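Local coordinates for phosphotriesterase family protein (Listeria monocytogenes serotype 4b str. H7858, PDB 3PNZ) that probably hydrolyses phosphorylated sugar lactones at a pair of zinc ions held in an amidohydrolase-fold barrel, at residues N125-T128 / D129-T132; Q197-I200 / L201-E204. One frame throughout, in Å; residues are numbered along the deposited sequence.

Contact 1 of 2, residues N125-T128 / D129-T132. With PO4 (phosphate ion), chain M.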
# COMPACT_ATOMS: atom_id res chain seq x y z
N ASN A 125 -5.77 18.47 16.56
CA ASN A 125 -6.09 18.62 17.98
C ASN A 125 -5.84 17.39 18.85
O ASN A 125 -6.29 17.33 19.99
CB ASN A 125 -7.53 19.11 18.13
CG ASN A 125 -7.72 20.50 17.55
OD1 ASN A 125 -7.30 21.50 18.14
ND2 ASN A 125 -8.35 20.58 16.38
N THR A 126 -5.12 16.42 18.31
CA THR A 126 -4.81 15.20 19.03
C THR A 126 -3.29 15.08 19.17
O THR A 126 -2.56 15.37 18.22
CB THR A 126 -5.37 13.97 18.30
OG1 THR A 126 -6.80 14.11 18.19
CG2 THR A 126 -5.04 12.68 19.02
N THR A 127 -2.82 14.69 20.35
CA THR A 127 -1.38 14.61 20.59
C THR A 127 -0.79 13.48 19.76
O THR A 127 -1.48 12.52 19.43
CB THR A 127 -1.06 14.33 22.07
OG1 THR A 127 -1.57 13.04 22.43
CG2 THR A 127 -1.67 15.40 22.97
N THR A 128 0.49 13.58 19.45
CA THR A 128 1.18 12.53 18.71
C THR A 128 0.97 11.17 19.40
O THR A 128 0.71 10.17 18.74
CB THR A 128 2.69 12.84 18.56
OG1 THR A 128 2.86 14.13 17.95
CG2 THR A 128 3.37 11.80 17.69
N ASP A 129 1.06 11.15 20.73
CA ASP A 129 0.94 9.89 21.45
C ASP A 129 -0.45 9.27 21.30
O ASP A 129 -0.58 8.05 21.21
CB ASP A 129 1.30 10.07 22.93
CG ASP A 129 2.79 10.32 23.13
OD1 ASP A 129 3.57 10.18 22.16
OD2 ASP A 129 3.19 10.65 24.27
N LYS A 130 -1.47 10.10 21.27
CA LYS A 130 -2.83 9.61 21.07
C LYS A 130 -3.05 9.14 19.64
O LYS A 130 -3.80 8.21 19.39
CB LYS A 130 -3.85 10.68 21.45
CG LYS A 130 -4.02 10.86 22.96
CD LYS A 130 -4.57 9.58 23.58
CE LYS A 130 -4.64 9.67 25.10
NZ LYS A 130 -5.07 8.37 25.70
N LEU A 131 -2.39 9.78 18.68
CA LEU A 131 -2.44 9.29 17.30
C LEU A 131 -1.76 7.93 17.21
O LEU A 131 -2.24 7.02 16.53
CB LEU A 131 -1.83 10.31 16.33
CG LEU A 131 -2.64 11.60 16.13
CD1 LEU A 131 -1.88 12.59 15.23
CD2 LEU A 131 -4.02 11.30 15.57
N THR A 132 -0.64 7.78 17.92
CA THR A 132 0.03 6.49 17.99
C THR A 132 -0.92 5.42 18.54
O THR A 132 -1.04 4.35 17.97
CB THR A 132 1.30 6.57 18.84
OG1 THR A 132 2.25 7.44 18.21
CG2 THR A 132 1.92 5.18 19.02
P PO4 M . 2.76 16.73 20.43
O1 PO4 M . 3.64 15.73 21.16
O2 PO4 M . 3.45 17.17 19.16
O3 PO4 M . 2.52 17.94 21.31
O4 PO4 M . 1.44 16.08 20.11
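T127 and K130 run alongside each other across the start of helix 128-140, where T127 is the N-cap. A chi1 of 64° swings the T127 hydroxyl back over its own main chain toward the first helical turn, and there OG1 accepts from K130 N at 3.2 Å. The same OG1 lies 3.3 Å from K130 CG. The lysine chain then bends away and ends in a salt bridge with E133. One residue earlier, T126 holds its methyl anti to the backbone N and presses it across the base of the lysine at about a right angle, a tight approach of 3.4 Å between T126 CG2 and K130 CB. The same methyl meets L131 obliquely, with T126 CG2 3.9 Å from L131 CD2. T126 at N' and L131 at N4 occupy the positions of a hydrophobic staple, the methyl of a polar residue filling the first place; the T126 hydroxyl is hydrogen-bonded to W122 O of the preceding helix. The helix proper is entered as L131 N bonds to T127 O at 3.0 Å and T132 N to T128 O at 2.9 Å. A phosphate ion, probably from the crystallisation liquor, takes up an amide at this helix N-terminus, whose dipole would favour an anion: T128 N donates to phosphate O4 at 2.8 Å and 163°, while T128 OG1 adds weak contacts to O4 and O2.

Contact 2 of 2, residues Q197-I200 / L201-E204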
# COMPACT_ATOMS: atom_id res chain seq x y z
N GLN A 197 11.41 11.68 4.09
CA GLN A 197 10.70 10.71 4.92
C GLN A 197 11.71 9.89 5.70
O GLN A 197 11.57 9.68 6.90
CB GLN A 197 9.86 9.76 4.07
CG GLN A 197 8.65 10.40 3.40
CD GLN A 197 7.82 9.37 2.67
OE1 GLN A 197 8.22 8.21 2.52
NE2 GLN A 197 6.65 9.79 2.20
N ILE A 198 12.73 9.43 4.99
CA ILE A 198 13.77 8.59 5.59
C ILE A 198 14.49 9.32 6.73
O ILE A 198 14.78 8.71 7.76
CB ILE A 198 14.75 8.06 4.52
CG1 ILE A 198 14.07 6.93 3.74
CG2 ILE A 198 16.07 7.61 5.14
CD1 ILE A 198 14.67 6.69 2.37
N GLU A 199 14.76 10.61 6.57
CA GLU A 199 15.43 11.35 7.63
C GLU A 199 14.59 11.40 8.90
O GLU A 199 15.11 11.27 10.01
CB GLU A 199 15.79 12.76 7.18
CG GLU A 199 17.04 12.81 6.31
CD GLU A 199 18.22 12.11 6.96
OE1 GLU A 199 18.48 12.34 8.16
OE2 GLU A 199 18.90 11.32 6.26
N ILE A 200 13.28 11.59 8.75
CA ILE A 200 12.40 11.61 9.91
C ILE A 200 12.37 10.25 10.59
O ILE A 200 12.42 10.15 11.82
CB ILE A 200 10.99 12.09 9.55
CG1 ILE A 200 11.04 13.56 9.14
CG2 ILE A 200 10.04 11.89 10.74
CD1 ILE A 200 9.77 14.07 8.51
N LEU A 201 12.31 9.20 9.78
CA LEU A 201 12.31 7.84 10.33
C LEU A 201 13.62 7.55 11.05
O LEU A 201 13.63 6.87 12.08
CB LEU A 201 12.06 6.82 9.23
CG LEU A 201 10.65 6.90 8.65
CD1 LEU A 201 10.50 5.96 7.46
CD2 LEU A 201 9.60 6.60 9.71
N LYS A 202 14.73 8.07 10.54
CA LYS A 202 16.02 7.87 11.21
C LYS A 202 16.04 8.57 12.57
O LYS A 202 16.57 8.03 13.53
CB LYS A 202 17.17 8.35 10.33
CG LYS A 202 17.50 7.37 9.22
CD LYS A 202 18.37 7.98 8.14
CE LYS A 202 19.66 8.53 8.68
NZ LYS A 202 20.41 9.23 7.59
N GLN A 203 15.44 9.76 12.65
CA GLN A 203 15.32 10.45 13.93
C GLN A 203 14.50 9.62 14.91
O GLN A 203 14.71 9.68 16.12
CB GLN A 203 14.66 11.81 13.75
CG GLN A 203 15.46 12.79 12.91
CD GLN A 203 14.65 14.02 12.56
OE1 GLN A 203 13.56 14.23 13.09
NE2 GLN A 203 15.17 14.82 11.63
N GLU A 204 13.54 8.87 14.38
CA GLU A 204 12.67 8.03 15.21
C GLU A 204 13.23 6.62 15.41
O GLU A 204 12.52 5.74 15.90
CB GLU A 204 11.25 7.97 14.61
CG GLU A 204 10.52 9.33 14.58
CD GLU A 204 10.12 9.82 15.97
OE1 GLU A 204 9.81 8.97 16.84
OE2 GLU A 204 10.10 11.06 16.20
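E199 and K202, three residues apart on helix 194-203, join their charged ends on an exposed face of the helix. Both side chains leave the backbone with CG anti to the carbonyl carbon, and each then folds once: the glutamate bends at its second torsion (chi2 -52°), the lysine stays extended through CG and bends at its third (chi3 57°). The result is a salt bridge of 2.9 Å between K202 NZ and E199 OE2, in which the ammonium comes to the syn side of the oxygen, 21° out of the carboxylate plane. The aliphatic part of the lysine packs as well, since K202 CD lies against I198 CG2 at 3.8 Å. On the buried side, L201 CG rests 3.4 Å from Q197 O, and I200 and L201 both pack on I170 of helix 164-180. The helix runs out at E204, whose N still reaches I200 O at 3.1 Å; its carboxylate, carried on a chain bent at the second torsion, forms salt bridges with R171 and R175. Q197 OE1 bonds with S186 OG, while Q197 NE2 bonds with T157 OG1 and donates to the carbonyl oxygen of the zinc ligand H187. With one face buried and the other exposed, this is the helix of the beta-alpha-beta unit between strands 184-186 and 211-213 of the TIM barrel.

Contact 1 caps the start of one helix and contact 2 covers the last turns of another; their centres lie 18 Å apart and their nearest atoms about 7 Å, without touching. What connects them is helix 164-180. T128 and T132 of contact 1 pack against R175, with D129 as a long, weak ion partner, and the same arginine forms a salt bridge with E204 of contact 2. Contact 2 comes close to the active site through Q197, whose side chain is about 9 Å from a zinc ion. Contact 1 lies at the periphery, its centre about 23 Å from the centre of the chain, and its phosphate is distinct from the zinc site.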